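Local coordinates for transcobalamin-1 (Homo sapiens, PDB 4KKI), which binds vitamin B12 with femtomolar affinity, recognises corrinoids broadly and protects the vitamin from the acid of the stomach, at residues L59-L63 with V64-I68; A96-I99 with L100-V104; G159-T163 with A164-N168; T171-K175 with N176-G180; T196-K199 with K200-N204. All blocks are in the same frame, centred on the assembly; numbering follows the deposited sequence.

Contact 1: L59-L63 with V64-I68; sequences LSLKL and VGIQI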
loop_
_atom_site.group_PDB
_atom_site.type_symbol
_atom_site.label_atom_id
_atom_site.label_comp_id
_atom_site.label_asym_id
_atom_site.label_seq_id
_atom_site.Cartn_x
_atom_site.Cartn_y
_atom_site.Cartn_z
ATOM N N LEU A 59 11.653 0.211 5.978
ATOM C CA LEU A 59 10.800 -0.717 6.718
ATOM C C LEU A 59 10.842 -2.108 6.095
ATOM O O LEU A 59 11.013 -3.107 6.791
ATOM C CB LEU A 59 9.355 -0.213 6.753
ATOM C CG LEU A 59 8.286 -1.200 7.238
ATOM C CD1 LEU A 59 8.605 -1.731 8.628
ATOM C CD2 LEU A 59 6.907 -0.553 7.224
ATOM N N SER A 60 10.688 -2.153 4.777
ATOM C CA SER A 60 10.696 -3.401 4.030
ATOM C C SER A 60 12.010 -4.157 4.214
ATOM O O SER A 60 12.018 -5.363 4.462
ATOM C CB SER A 60 10.464 -3.109 2.545
ATOM O OG SER A 60 10.626 -4.271 1.756
ATOM N N LEU A 61 13.119 -3.436 4.095
ATOM C CA LEU A 61 14.448 -4.028 4.200
ATOM C C LEU A 61 14.768 -4.532 5.606
ATOM O O LEU A 61 15.266 -5.647 5.774
ATOM C CB LEU A 61 15.507 -3.021 3.745
ATOM C CG LEU A 61 15.450 -2.692 2.252
ATOM C CD1 LEU A 61 16.312 -1.487 1.920
ATOM C CD2 LEU A 61 15.876 -3.901 1.434
ATOM N N LYS A 62 14.486 -3.710 6.612
ATOM C CA LYS A 62 14.781 -4.077 7.995
ATOM C C LYS A 62 13.965 -5.295 8.415
ATOM O O LYS A 62 14.410 -6.109 9.227
ATOM C CB LYS A 62 14.526 -2.894 8.937
ATOM C CG LYS A 62 15.424 -1.691 8.667
ATOM C CD LYS A 62 16.171 -1.244 9.913
ATOM C CE LYS A 62 15.226 -0.700 10.971
ATOM N NZ LYS A 62 15.970 -0.250 12.181
ATOM N N LEU A 63 12.778 -5.423 7.833
ATOM C CA LEU A 63 11.878 -6.526 8.135
ATOM C C LEU A 63 12.449 -7.876 7.697
ATOM O O LEU A 63 12.153 -8.909 8.300
ATOM C CB LEU A 63 10.527 -6.280 7.467
ATOM C CG LEU A 63 9.321 -6.974 8.089
ATOM C CD1 LEU A 63 9.276 -6.728 9.589
ATOM C CD2 LEU A 63 8.063 -6.460 7.423
ATOM N N VAL A 64 13.268 -7.865 6.651
ATOM C CA VAL A 64 13.907 -9.088 6.175
ATOM C C VAL A 64 15.386 -9.145 6.569
ATOM O O VAL A 64 16.170 -9.894 5.987
ATOM C CB VAL A 64 13.742 -9.263 4.648
ATOM C CG1 VAL A 64 12.266 -9.292 4.283
ATOM C CG2 VAL A 64 14.448 -8.147 3.898
ATOM N N GLY A 65 15.757 -8.350 7.568
ATOM C CA GLY A 65 17.108 -8.374 8.099
ATOM C C GLY A 65 18.119 -7.764 7.153
ATOM O O GLY A 65 19.239 -8.251 7.019
ATOM N N ILE A 66 17.718 -6.693 6.480
ATOM C CA ILE A 66 18.617 -5.993 5.578
ATOM C C ILE A 66 18.738 -4.525 5.967
ATOM O O ILE A 66 17.737 -3.823 6.110
ATOM C CB ILE A 66 18.148 -6.086 4.121
ATOM C CG1 ILE A 66 18.173 -7.537 3.639
ATOM C CG2 ILE A 66 19.027 -5.228 3.230
ATOM C CD1 ILE A 66 17.726 -7.700 2.201
ATOM N N GLN A 67 19.970 -4.068 6.150
ATOM C CA GLN A 67 20.215 -2.666 6.451
ATOM C C GLN A 67 20.945 -2.005 5.292
ATOM O O GLN A 67 21.958 -2.511 4.822
ATOM C CB GLN A 67 21.015 -2.529 7.744
ATOM C CG GLN A 67 20.349 -3.189 8.940
ATOM C CD GLN A 67 21.134 -3.005 10.222
ATOM O OE1 GLN A 67 21.907 -3.877 10.619
ATOM N NE2 GLN A 67 20.940 -1.865 10.876
ATOM N N ILE A 68 20.406 -0.891 4.813
ATOM C CA ILE A 68 21.044 -0.127 3.749
ATOM C C ILE A 68 21.279 1.292 4.238
ATOM O O ILE A 68 20.334 2.061 4.413
ATOM C CB ILE A 68 20.185 -0.095 2.473
ATOM C CG1 ILE A 68 19.950 -1.515 1.955
ATOM C CG2 ILE A 68 20.856 0.756 1.404
ATOM C CD1 ILE A 68 21.223 -2.255 1.605
#
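Leu61, near the end of helix 55-63, meets two isoleucines of the chain that follows it, one with each methyl. Its CD2 lies against Ile66 CG2 at 3.9 Å, while CD1 reaches Ile68 CG1 at 3.6 Å, and in both pairs the side chains run at a slant to each other instead of lying alongside. With CG anti to the carbonyl carbon (chi1 -67°), the leucine fork is set on the flank past which the outgoing chain runs. The turn that brings the isoleucines there is a Schellman motif with Gly65 as its C' residue, at positive phi. Ile66 N donates to Leu61 O at 2.8 Å, and Gly65 N to Lys62 O at 3.1 Å. Leu61 O is gripped a second time by Val64 N, at 3.1 Å, and the two donors approach from opposite faces of its carbonyl plane. Val64 turns CG2 towards the same oxygen, 3.2 Å away. The neighbours are largely apolar: Met43 of helix 37-45 packs on Leu61, Leu40 on Ile66 and Ile44 on Ile68, while Ser60 OG is hydrogen-bonded to Ala288 O at helix 284-294. The chemistry is that of a hydrophobic helix stop: two N-H groups satisfy the Leu61 carbonyl as the helix unwinds, with Val64 and Ile66 carbons beside it, which probably lets the chain leave the helix without stranding this carbonyl.

Contact 2: A96-I99 with L100-V104; sequences ALII and LALGV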
loop_
_atom_site.group_PDB
_atom_site.type_symbol
_atom_site.label_atom_id
_atom_site.label_comp_id
_atom_site.label_asym_id
_atom_site.label_seq_id
_atom_site.Cartn_x
_atom_site.Cartn_y
_atom_site.Cartn_z
ATOM N N ALA A 96 2.187 6.250 10.878
ATOM C CA ALA A 96 2.186 4.838 11.244
ATOM C C ALA A 96 3.382 4.115 10.626
ATOM O O ALA A 96 4.076 3.365 11.306
ATOM C CB ALA A 96 0.882 4.176 10.822
ATOM N N LEU A 97 3.620 4.351 9.338
ATOM C CA LEU A 97 4.757 3.740 8.652
ATOM C C LEU A 97 6.083 4.211 9.234
ATOM O O LEU A 97 7.040 3.443 9.316
ATOM C CB LEU A 97 4.713 4.032 7.151
ATOM C CG LEU A 97 3.703 3.231 6.327
ATOM C CD1 LEU A 97 3.698 3.712 4.886
ATOM C CD2 LEU A 97 4.010 1.741 6.392
ATOM N N ILE A 98 6.138 5.480 9.630
ATOM C CA ILE A 98 7.342 6.034 10.235
ATOM C C ILE A 98 7.669 5.292 11.521
ATOM O O ILE A 98 8.805 4.869 11.738
ATOM C CB ILE A 98 7.194 7.537 10.520
ATOM C CG1 ILE A 98 7.223 8.321 9.208
ATOM C CG2 ILE A 98 8.304 8.027 11.442
ATOM C CD1 ILE A 98 7.045 9.806 9.383
ATOM N N ILE A 99 6.656 5.118 12.363
ATOM C CA ILE A 99 6.818 4.414 13.625
ATOM C C ILE A 99 7.238 2.963 13.389
ATOM O O ILE A 99 8.128 2.451 14.068
ATOM C CB ILE A 99 5.526 4.469 14.467
ATOM C CG1 ILE A 99 5.189 5.925 14.811
ATOM C CG2 ILE A 99 5.669 3.630 15.730
ATOM C CD1 ILE A 99 3.895 6.106 15.578
ATOM N N LEU A 100 6.606 2.314 12.414
ATOM C CA LEU A 100 6.928 0.928 12.093
ATOM C C LEU A 100 8.366 0.802 11.604
ATOM O O LEU A 100 9.106 -0.068 12.057
ATOM C CB LEU A 100 5.965 0.365 11.046
ATOM C CG LEU A 100 4.500 0.211 11.461
ATOM C CD1 LEU A 100 3.658 -0.222 10.270
ATOM C CD2 LEU A 100 4.354 -0.772 12.615
ATOM N N ALA A 101 8.754 1.681 10.686
ATOM C CA ALA A 101 10.110 1.676 10.145
ATOM C C ALA A 101 11.167 1.943 11.219
ATOM O O ALA A 101 12.244 1.354 11.194
ATOM C CB ALA A 101 10.235 2.689 9.017
ATOM N N LEU A 102 10.855 2.829 12.160
ATOM C CA LEU A 102 11.808 3.188 13.205
ATOM C C LEU A 102 11.907 2.123 14.293
ATOM O O LEU A 102 12.881 2.083 15.043
ATOM C CB LEU A 102 11.445 4.539 13.834
ATOM C CG LEU A 102 11.722 5.801 13.013
ATOM C CD1 LEU A 102 11.115 7.024 13.688
ATOM C CD2 LEU A 102 13.219 5.992 12.803
ATOM N N GLY A 103 10.903 1.259 14.376
ATOM C CA GLY A 103 10.837 0.301 15.463
ATOM C C GLY A 103 10.716 -1.154 15.060
ATOM O O GLY A 103 10.166 -1.954 15.818
ATOM N N VAL A 104 11.221 -1.500 13.877
ATOM C CA VAL A 104 11.234 -2.891 13.423
ATOM C C VAL A 104 11.977 -3.734 14.450
ATOM O O VAL A 104 11.569 -4.848 14.785
ATOM C CB VAL A 104 11.927 -3.042 12.053
ATOM C CG1 VAL A 104 11.926 -4.497 11.608
ATOM C CG2 VAL A 104 11.251 -2.173 11.014
#
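Ala101 N donates to Leu97 O at 2.8 Å, the shortest of the backbone bonds here and a nearly straight one, with 165° at the hydrogen. The same i to i+4 pattern of an alpha helix joins Leu100 N to Ala96 O at 3.0 Å and Leu102 N to Ile98 O at 2.9 Å. The pattern changes at the end of helix 92-102: Gly103 N makes a weak bond to Ile99 O, bent to 120°, and also bonds Leu100 O as the glycine leaves helical backbone angles. Between the side chains the main touch is Ile98 CG2 against Leu102 CD1 at 3.7 Å, one turn apart. The two lie side by side and point the same way, making one apolar ridge that packs against Ile79 of helix 69-85 and Leu118 of helix 118-135. Ile98 puts CG2 anti to its own N, with CG1 beside that N (chi1 -72°), which makes the methyl the branch that meets the leucine. Leucine carbons also crowd the carbonyls one turn back: Leu100 CG sits 3.2 Å from Ala96 O, and Leu102 CG lies 3.3 Å from Ile98 O. On other flanks Leu97 and Ala101 rest on Leu59 of helix 55-63, whereas Ala96 faces Leu149 and Ala153 of helix 144-156. The side chain of Leu97 comes within about 4 Å of the bound cyanocobalamin, nearest atoms. With no polar side chain in the segment, the backbone bonds pair its helical N-H groups with carbonyls internally, and the helix can offer hydrocarbon to its neighbours in the alpha6-alpha6 barrel.

Contact 3: G159-T163 with A164-N168; sequences GNYST and AEVVN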
loop_
_atom_site.group_PDB
_atom_site.type_symbol
_atom_site.label_atom_id
_atom_site.label_comp_id
_atom_site.label_asym_id
_atom_site.label_seq_id
_atom_site.Cartn_x
_atom_site.Cartn_y
_atom_site.Cartn_z
ATOM N N GLY A 159 0.508 1.442 22.051
ATOM C CA GLY A 159 -0.156 2.730 22.057
ATOM C C GLY A 159 -1.573 2.583 22.569
ATOM O O GLY A 159 -2.104 1.474 22.628
ATOM N N ASN A 160 -2.190 3.698 22.941
ATOM C CA ASN A 160 -3.545 3.666 23.472
ATOM C C ASN A 160 -4.591 3.750 22.364
ATOM O O ASN A 160 -4.666 4.741 21.639
ATOM C CB ASN A 160 -3.749 4.785 24.496
ATOM C CG ASN A 160 -4.940 4.537 25.406
ATOM O OD1 ASN A 160 -6.020 4.158 24.952
ATOM N ND2 ASN A 160 -4.743 4.744 26.703
ATOM N N TYR A 161 -5.391 2.697 22.237
ATOM C CA TYR A 161 -6.464 2.653 21.254
ATOM C C TYR A 161 -7.644 1.870 21.815
ATOM O O TYR A 161 -7.468 0.971 22.636
ATOM C CB TYR A 161 -5.979 2.017 19.945
ATOM C CG TYR A 161 -5.528 0.579 20.085
ATOM C CD1 TYR A 161 -4.239 0.275 20.503
ATOM C CD2 TYR A 161 -6.389 -0.475 19.794
ATOM C CE1 TYR A 161 -3.820 -1.032 20.634
ATOM C CE2 TYR A 161 -5.976 -1.790 19.922
ATOM C CZ TYR A 161 -4.689 -2.061 20.342
ATOM O OH TYR A 161 -4.260 -3.360 20.477
ATOM N N SER A 162 -8.848 2.217 21.373
ATOM C CA SER A 162 -10.046 1.527 21.829
ATOM C C SER A 162 -10.338 0.313 20.958
ATOM O O SER A 162 -10.527 0.440 19.749
ATOM C CB SER A 162 -11.247 2.473 21.819
ATOM O OG SER A 162 -12.433 1.786 22.178
ATOM N N THR A 163 -10.372 -0.865 21.574
ATOM C CA THR A 163 -10.701 -2.085 20.852
ATOM C C THR A 163 -12.155 -2.046 20.399
ATOM O O THR A 163 -12.503 -2.589 19.352
ATOM C CB THR A 163 -10.475 -3.338 21.712
ATOM O OG1 THR A 163 -11.311 -3.275 22.872
ATOM C CG2 THR A 163 -9.020 -3.434 22.142
ATOM N N ALA A 164 -12.996 -1.397 21.198
ATOM C CA ALA A 164 -14.400 -1.215 20.851
ATOM C C ALA A 164 -14.515 -0.401 19.570
ATOM O O ALA A 164 -15.364 -0.674 18.722
ATOM C CB ALA A 164 -15.141 -0.530 21.985
ATOM N N GLU A 165 -13.647 0.596 19.437
ATOM C CA GLU A 165 -13.595 1.424 18.239
ATOM C C GLU A 165 -13.242 0.565 17.029
ATOM O O GLU A 165 -13.787 0.750 15.941
ATOM C CB GLU A 165 -12.557 2.532 18.408
ATOM C CG GLU A 165 -12.909 3.832 17.709
ATOM C CD GLU A 165 -13.894 4.667 18.501
ATOM O OE1 GLU A 165 -13.482 5.261 19.521
ATOM O OE2 GLU A 165 -15.078 4.725 18.110
ATOM N N VAL A 166 -12.328 -0.379 17.233
ATOM C CA VAL A 166 -11.907 -1.294 16.178
ATOM C C VAL A 166 -13.047 -2.218 15.759
ATOM O O VAL A 166 -13.341 -2.359 14.571
ATOM C CB VAL A 166 -10.698 -2.136 16.626
ATOM C CG1 VAL A 166 -10.394 -3.217 15.606
ATOM C CG2 VAL A 166 -9.488 -1.243 16.849
ATOM N N VAL A 167 -13.688 -2.840 16.745
ATOM C CA VAL A 167 -14.842 -3.700 16.505
ATOM C C VAL A 167 -15.951 -2.932 15.789
ATOM O O VAL A 167 -16.645 -3.472 14.924
ATOM C CB VAL A 167 -15.387 -4.280 17.831
ATOM C CG1 VAL A 167 -16.648 -5.100 17.591
ATOM C CG2 VAL A 167 -14.324 -5.123 18.516
ATOM N N ASN A 168 -16.098 -1.659 16.140
ATOM C CA ASN A 168 -17.145 -0.824 15.570
ATOM C C ASN A 168 -16.924 -0.496 14.092
ATOM O O ASN A 168 -17.868 -0.502 13.305
ATOM C CB ASN A 168 -17.289 0.468 16.380
ATOM C CG ASN A 168 -18.697 1.029 16.343
ATOM O OD1 ASN A 168 -19.330 1.213 17.383
ATOM N ND2 ASN A 168 -19.196 1.305 15.143
#
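The Tyr161 ring stands just ahead of helix 163-169 and meets it obliquely through Val166 CG2, 4.3 Å from CD2, at the start of a helix whose N-cap is Ser162. Leu154 and Cys155 of helix 144-156 also touch this tyrosine, as do Val198 and Ser201 of helix 185-203, so the ring sits where helices 144-156 and 185-203 meet the loop that leads into helix 163-169. Next along the chain, Ser162 provides the cap. Its OG swings anti to the backbone N (chi1 176°), which brings it to the first-turn N-H of Glu165, accepting from Glu165 N at 3.2 Å with 152° at the hydrogen. The serine carbonyl starts the regular pattern, taking Val166 N at 3.2 Å. Thr163 O then receives Val167 N at 2.9 Å, a nearly linear bond. The serine and glutamate carbons meet as well, CB to CB at 3.7 Å. Val166 packs inward on Val151 and Leu195, while Val167 touches Asn216 and the N-acetylglucosamine sugar. The side-chain bond takes up an N-H of the first helical turn, and the valines pack between helices 144-156 and 185-203 on one hand and helix 213-229, which carries the glycosylated Asn216, on the other. Val167 CG2, beside its own backbone N, ends up 3.2 Å from Thr163 O.

Contact 4: T171-K175 with N176-G180; sequences TPENK and NYYFG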
loop_
_atom_site.group_PDB
_atom_site.type_symbol
_atom_site.label_atom_id
_atom_site.label_comp_id
_atom_site.label_asym_id
_atom_site.label_seq_id
_atom_site.Cartn_x
_atom_site.Cartn_y
_atom_site.Cartn_z
ATOM N N THR A 171 -15.712 -3.763 10.622
ATOM C CA THR A 171 -16.648 -4.758 10.105
ATOM C C THR A 171 -16.446 -4.972 8.606
ATOM O O THR A 171 -16.437 -4.013 7.837
ATOM C CB THR A 171 -18.103 -4.324 10.336
ATOM O OG1 THR A 171 -18.200 -3.601 11.569
ATOM C CG2 THR A 171 -19.024 -5.537 10.380
ATOM N N PRO A 172 -16.290 -6.237 8.189
ATOM C CA PRO A 172 -16.001 -6.607 6.797
ATOM C C PRO A 172 -17.017 -6.076 5.785
ATOM O O PRO A 172 -16.708 -6.008 4.595
ATOM C CB PRO A 172 -16.049 -8.136 6.830
ATOM C CG PRO A 172 -15.705 -8.485 8.231
ATOM C CD PRO A 172 -16.330 -7.415 9.069
ATOM N N GLU A 173 -18.206 -5.708 6.246
ATOM C CA GLU A 173 -19.236 -5.210 5.342
ATOM C C GLU A 173 -19.161 -3.694 5.170
ATOM O O GLU A 173 -19.906 -3.117 4.378
ATOM C CB GLU A 173 -20.629 -5.638 5.816
ATOM C CG GLU A 173 -20.820 -7.150 5.891
ATOM C CD GLU A 173 -20.611 -7.842 4.551
ATOM O OE1 GLU A 173 -20.951 -7.245 3.509
ATOM O OE2 GLU A 173 -20.101 -8.983 4.545
ATOM N N ASN A 174 -18.258 -3.056 5.911
ATOM C CA ASN A 174 -18.059 -1.614 5.805
ATOM C C ASN A 174 -17.652 -1.216 4.393
ATOM O O ASN A 174 -16.827 -1.881 3.766
ATOM C CB ASN A 174 -17.006 -1.133 6.804
ATOM C CG ASN A 174 -16.922 0.380 6.882
ATOM O OD1 ASN A 174 -16.335 1.029 6.015
ATOM N ND2 ASN A 174 -17.506 0.949 7.929
ATOM N N LYS A 175 -18.232 -0.125 3.905
ATOM C CA LYS A 175 -18.041 0.305 2.523
ATOM C C LYS A 175 -16.587 0.632 2.190
ATOM O O LYS A 175 -16.173 0.534 1.034
ATOM C CB LYS A 175 -18.928 1.515 2.218
ATOM C CG LYS A 175 -18.671 2.715 3.117
ATOM C CD LYS A 175 -19.538 3.902 2.725
ATOM C CE LYS A 175 -19.244 5.110 3.601
ATOM N NZ LYS A 175 -20.060 6.296 3.212
ATOM N N ASN A 176 -15.813 1.008 3.202
ATOM C CA ASN A 176 -14.438 1.446 2.986
ATOM C C ASN A 176 -13.482 0.331 2.581
ATOM O O ASN A 176 -12.316 0.584 2.276
ATOM C CB ASN A 176 -13.904 2.174 4.219
ATOM C CG ASN A 176 -14.582 3.508 4.441
ATOM O OD1 ASN A 176 -14.268 4.491 3.774
ATOM N ND2 ASN A 176 -15.517 3.549 5.385
ATOM N N TYR A 177 -13.977 -0.902 2.583
ATOM C CA TYR A 177 -13.193 -2.037 2.118
ATOM C C TYR A 177 -13.310 -2.176 0.606
ATOM O O TYR A 177 -12.617 -2.988 -0.006
ATOM C CB TYR A 177 -13.668 -3.328 2.786
ATOM C CG TYR A 177 -13.170 -3.530 4.199
ATOM C CD1 TYR A 177 -11.841 -3.845 4.451
ATOM C CD2 TYR A 177 -14.036 -3.433 5.281
ATOM C CE1 TYR A 177 -11.384 -4.044 5.743
ATOM C CE2 TYR A 177 -13.589 -3.630 6.574
ATOM C CZ TYR A 177 -12.264 -3.936 6.799
ATOM O OH TYR A 177 -11.823 -4.132 8.089
ATOM N N TYR A 178 -14.190 -1.376 0.011
ATOM C CA TYR A 178 -14.501 -1.502 -1.409
ATOM C C TYR A 178 -14.296 -0.196 -2.172
ATOM O O TYR A 178 -14.676 0.877 -1.706
ATOM C CB TYR A 178 -15.942 -1.988 -1.594
ATOM C CG TYR A 178 -16.266 -3.246 -0.819
ATOM C CD1 TYR A 178 -16.722 -3.179 0.491
ATOM C CD2 TYR A 178 -16.112 -4.499 -1.396
ATOM C CE1 TYR A 178 -17.015 -4.325 1.205
ATOM C CE2 TYR A 178 -16.403 -5.652 -0.689
ATOM C CZ TYR A 178 -16.854 -5.557 0.610
ATOM O OH TYR A 178 -17.146 -6.698 1.322
ATOM N N PHE A 179 -13.685 -0.299 -3.347
ATOM C CA PHE A 179 -13.585 0.830 -4.260
ATOM C C PHE A 179 -14.497 0.555 -5.445
ATOM O O PHE A 179 -14.088 -0.069 -6.423
ATOM C CB PHE A 179 -12.144 1.026 -4.726
ATOM C CG PHE A 179 -11.205 1.431 -3.629
ATOM C CD1 PHE A 179 -11.638 2.240 -2.593
ATOM C CD2 PHE A 179 -9.890 0.995 -3.629
ATOM C CE1 PHE A 179 -10.777 2.614 -1.578
ATOM C CE2 PHE A 179 -9.024 1.364 -2.617
ATOM C CZ PHE A 179 -9.468 2.174 -1.591
ATOM N N GLY A 180 -15.738 1.016 -5.343
ATOM C CA GLY A 180 -16.752 0.686 -6.324
ATOM C C GLY A 180 -17.364 -0.660 -5.995
ATOM O O GLY A 180 -17.914 -0.852 -4.910
#
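This is a tight local turn that carries the chain from helix 163-169 towards the short strand 178-179 of a beta hairpin, beside the cobalamin pocket, which Phe179 helps to line. A type I beta turn from Thr171 to Asn174 runs straight into a 3-10 turn, with Asn174 at the joint. Its OD1 takes two N-H groups of one residue: Asn176 ND2 at 2.7 Å, in the carbonyl plane and on a lone pair, and Asn176 N at 2.9 Å, tilted from that plane. The two amides are nearly coplanar, their planes 22° apart, and Asn176 ND2 has a further partner in Gly138 O. Asn174 CG stands anti to the backbone N (chi1 -171°), an orientation that turns OD1 forward over the next residues. Backbone bonds finish the 3-10 turn, Tyr177 N to Asn174 O at 3.2 Å and Tyr178 N to Lys175 O at 2.9 Å. Asn174 O also lies at the edges of both tyrosine rings, near their planes. Tyr177 itself makes an edge-to-face contact with Tyr144, a cobalamin-binding residue, and its OH is hydrogen-bonded to Phe170 O. Tyr178 OH gives a weak bond to Pro172 O at 3.4 Å and has Lys227 NZ as its stronger partner. At the edge of the Tyr177 ring, CE2 approaches Thr171 O to 3.1 Å.

Contact 5: T196-K199 with K200-N204; sequences TCVK and KSLIN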
loop_
_atom_site.group_PDB
_atom_site.type_symbol
_atom_site.label_atom_id
_atom_site.label_comp_id
_atom_site.label_asym_id
_atom_site.label_seq_id
_atom_site.Cartn_x
_atom_site.Cartn_y
_atom_site.Cartn_z
ATOM N N THR A 196 -5.219 -9.015 13.529
ATOM C CA THR A 196 -4.486 -10.154 14.067
ATOM C C THR A 196 -3.574 -9.714 15.205
ATOM O O THR A 196 -3.376 -10.445 16.177
ATOM C CB THR A 196 -3.659 -10.849 12.973
ATOM O OG1 THR A 196 -4.520 -11.212 11.885
ATOM C CG2 THR A 196 -2.989 -12.096 13.518
ATOM N N CYS A 197 -3.023 -8.511 15.083
ATOM C CA CYS A 197 -2.184 -7.960 16.139
ATOM C C CYS A 197 -3.001 -7.740 17.407
ATOM O O CYS A 197 -2.552 -8.066 18.504
ATOM C CB CYS A 197 -1.530 -6.650 15.693
ATOM S SG CYS A 197 -0.492 -5.882 16.966
ATOM N N VAL A 198 -4.199 -7.184 17.250
ATOM C CA VAL A 198 -5.096 -6.960 18.381
ATOM C C VAL A 198 -5.470 -8.284 19.041
ATOM O O VAL A 198 -5.547 -8.377 20.266
ATOM C CB VAL A 198 -6.374 -6.220 17.949
ATOM C CG1 VAL A 198 -7.273 -5.958 19.150
ATOM C CG2 VAL A 198 -6.019 -4.917 17.255
ATOM N N LYS A 199 -5.693 -9.307 18.219
ATOM C CA LYS A 199 -5.981 -10.648 18.716
ATOM C C LYS A 199 -4.852 -11.162 19.607
ATOM O O LYS A 199 -5.095 -11.612 20.727
ATOM C CB LYS A 199 -6.229 -11.614 17.552
ATOM C CG LYS A 199 -7.600 -11.463 16.899
ATOM C CD LYS A 199 -7.592 -11.894 15.436
ATOM C CE LYS A 199 -7.163 -13.343 15.268
ATOM N NZ LYS A 199 -7.133 -13.755 13.834
ATOM N N LYS A 200 -3.621 -11.087 19.113
ATOM C CA LYS A 200 -2.467 -11.551 19.875
ATOM C C LYS A 200 -2.308 -10.724 21.143
ATOM O O LYS A 200 -1.996 -11.254 22.209
ATOM C CB LYS A 200 -1.192 -11.476 19.032
ATOM C CG LYS A 200 -1.275 -12.246 17.728
ATOM C CD LYS A 200 -0.048 -12.025 16.865
ATOM C CE LYS A 200 1.081 -12.945 17.270
ATOM N NZ LYS A 200 0.697 -14.370 17.075
ATOM N N SER A 201 -2.546 -9.422 21.018
ATOM C CA SER A 201 -2.455 -8.504 22.145
ATOM C C SER A 201 -3.495 -8.825 23.219
ATOM O O SER A 201 -3.224 -8.690 24.411
ATOM C CB SER A 201 -2.614 -7.060 21.665
ATOM O OG SER A 201 -2.545 -6.153 22.748
ATOM N N LEU A 202 -4.679 -9.251 22.788
ATOM C CA LEU A 202 -5.744 -9.649 23.707
ATOM C C LEU A 202 -5.421 -10.949 24.439
ATOM O O LEU A 202 -5.621 -11.058 25.649
ATOM C CB LEU A 202 -7.069 -9.802 22.958
ATOM C CG LEU A 202 -7.856 -8.519 22.703
ATOM C CD1 LEU A 202 -9.069 -8.795 21.829
ATOM C CD2 LEU A 202 -8.272 -7.893 24.024
ATOM N N ILE A 203 -4.934 -11.936 23.692
ATOM C CA ILE A 203 -4.576 -13.232 24.256
ATOM C C ILE A 203 -3.399 -13.092 25.224
ATOM O O ILE A 203 -3.326 -13.790 26.237
ATOM C CB ILE A 203 -4.272 -14.259 23.142
ATOM C CG1 ILE A 203 -5.508 -14.446 22.255
ATOM C CG2 ILE A 203 -3.830 -15.592 23.731
ATOM C CD1 ILE A 203 -5.315 -15.422 21.113
ATOM N N ASN A 204 -2.487 -12.175 24.915
ATOM C CA ASN A 204 -1.426 -11.813 25.849
ATOM C C ASN A 204 -1.983 -10.905 26.942
ATOM O O ASN A 204 -3.197 -10.791 27.104
ATOM C CB ASN A 204 -0.272 -11.116 25.125
ATOM C CG ASN A 204 0.363 -11.986 24.056
ATOM O OD1 ASN A 204 0.278 -13.212 24.103
ATOM N ND2 ASN A 204 1.007 -11.351 23.084
#
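Four consecutive i to i+4 bonds carry the last turns of helix 185-203 before Asn204 leaves helical backbone angles. The shortest is Leu202 N to Val198 O at 2.8 Å; Lys200 N to Thr196 O, at 3.0 Å, is straighter, with 164° at the hydrogen. In this alpha-helical end the side chains divide by face. Inward, Cys197 is tied by a disulfide to Cys155 of helix 144-156, and Val198 packs on Val151 and on Ile217 of helix 213-229. Val198 CG1 touches Leu202 CD1 loosely at 4.3 Å, one turn along. Ser201 CB lies 3.3 Å from Cys197 O. The lysines part company: Lys199, bent at chi3, packs on Leu214, Ile217 and Thr221 of helix 213-229, and its NZ is hydrogen-bonded to Tyr257 OH, whereas Lys200 lies at the exposed surface. Its CG, beside the backbone N (chi1 -56°), starts back along the helix and rests 3.2 Å from Thr196 O; the chain then bends twice, and NZ is hydrogen-bonded to a polyether probably left from crystallisation. A covalent link thus fastens this helix end to its neighbour, away from the cobalamin site. In the final turn Ile203 CG1 sits 3.2 Å from Lys199 O.

From the N terminus, the five contacts come in series; none nests within or crosses another, and each spans a local turn or helix end in the alpha domain. Contact 1 ends helix 55-63, and contact 2 ends helix 92-102; the two touch where Leu59 packs on Ala101 and Val104, joining these helices. Contact 3 opens helix 163-169, and contact 4, adjoining it in sequence, carries the chain on to strand 178-179 at the cobalamin pocket. Contact 5 closes helix 185-203 and returns to contact 3, where Val198 and Ser201 pack near Tyr161. Contacts 1 and 4 lie on opposite sides of the chain's centre, their centres about 32 Å apart.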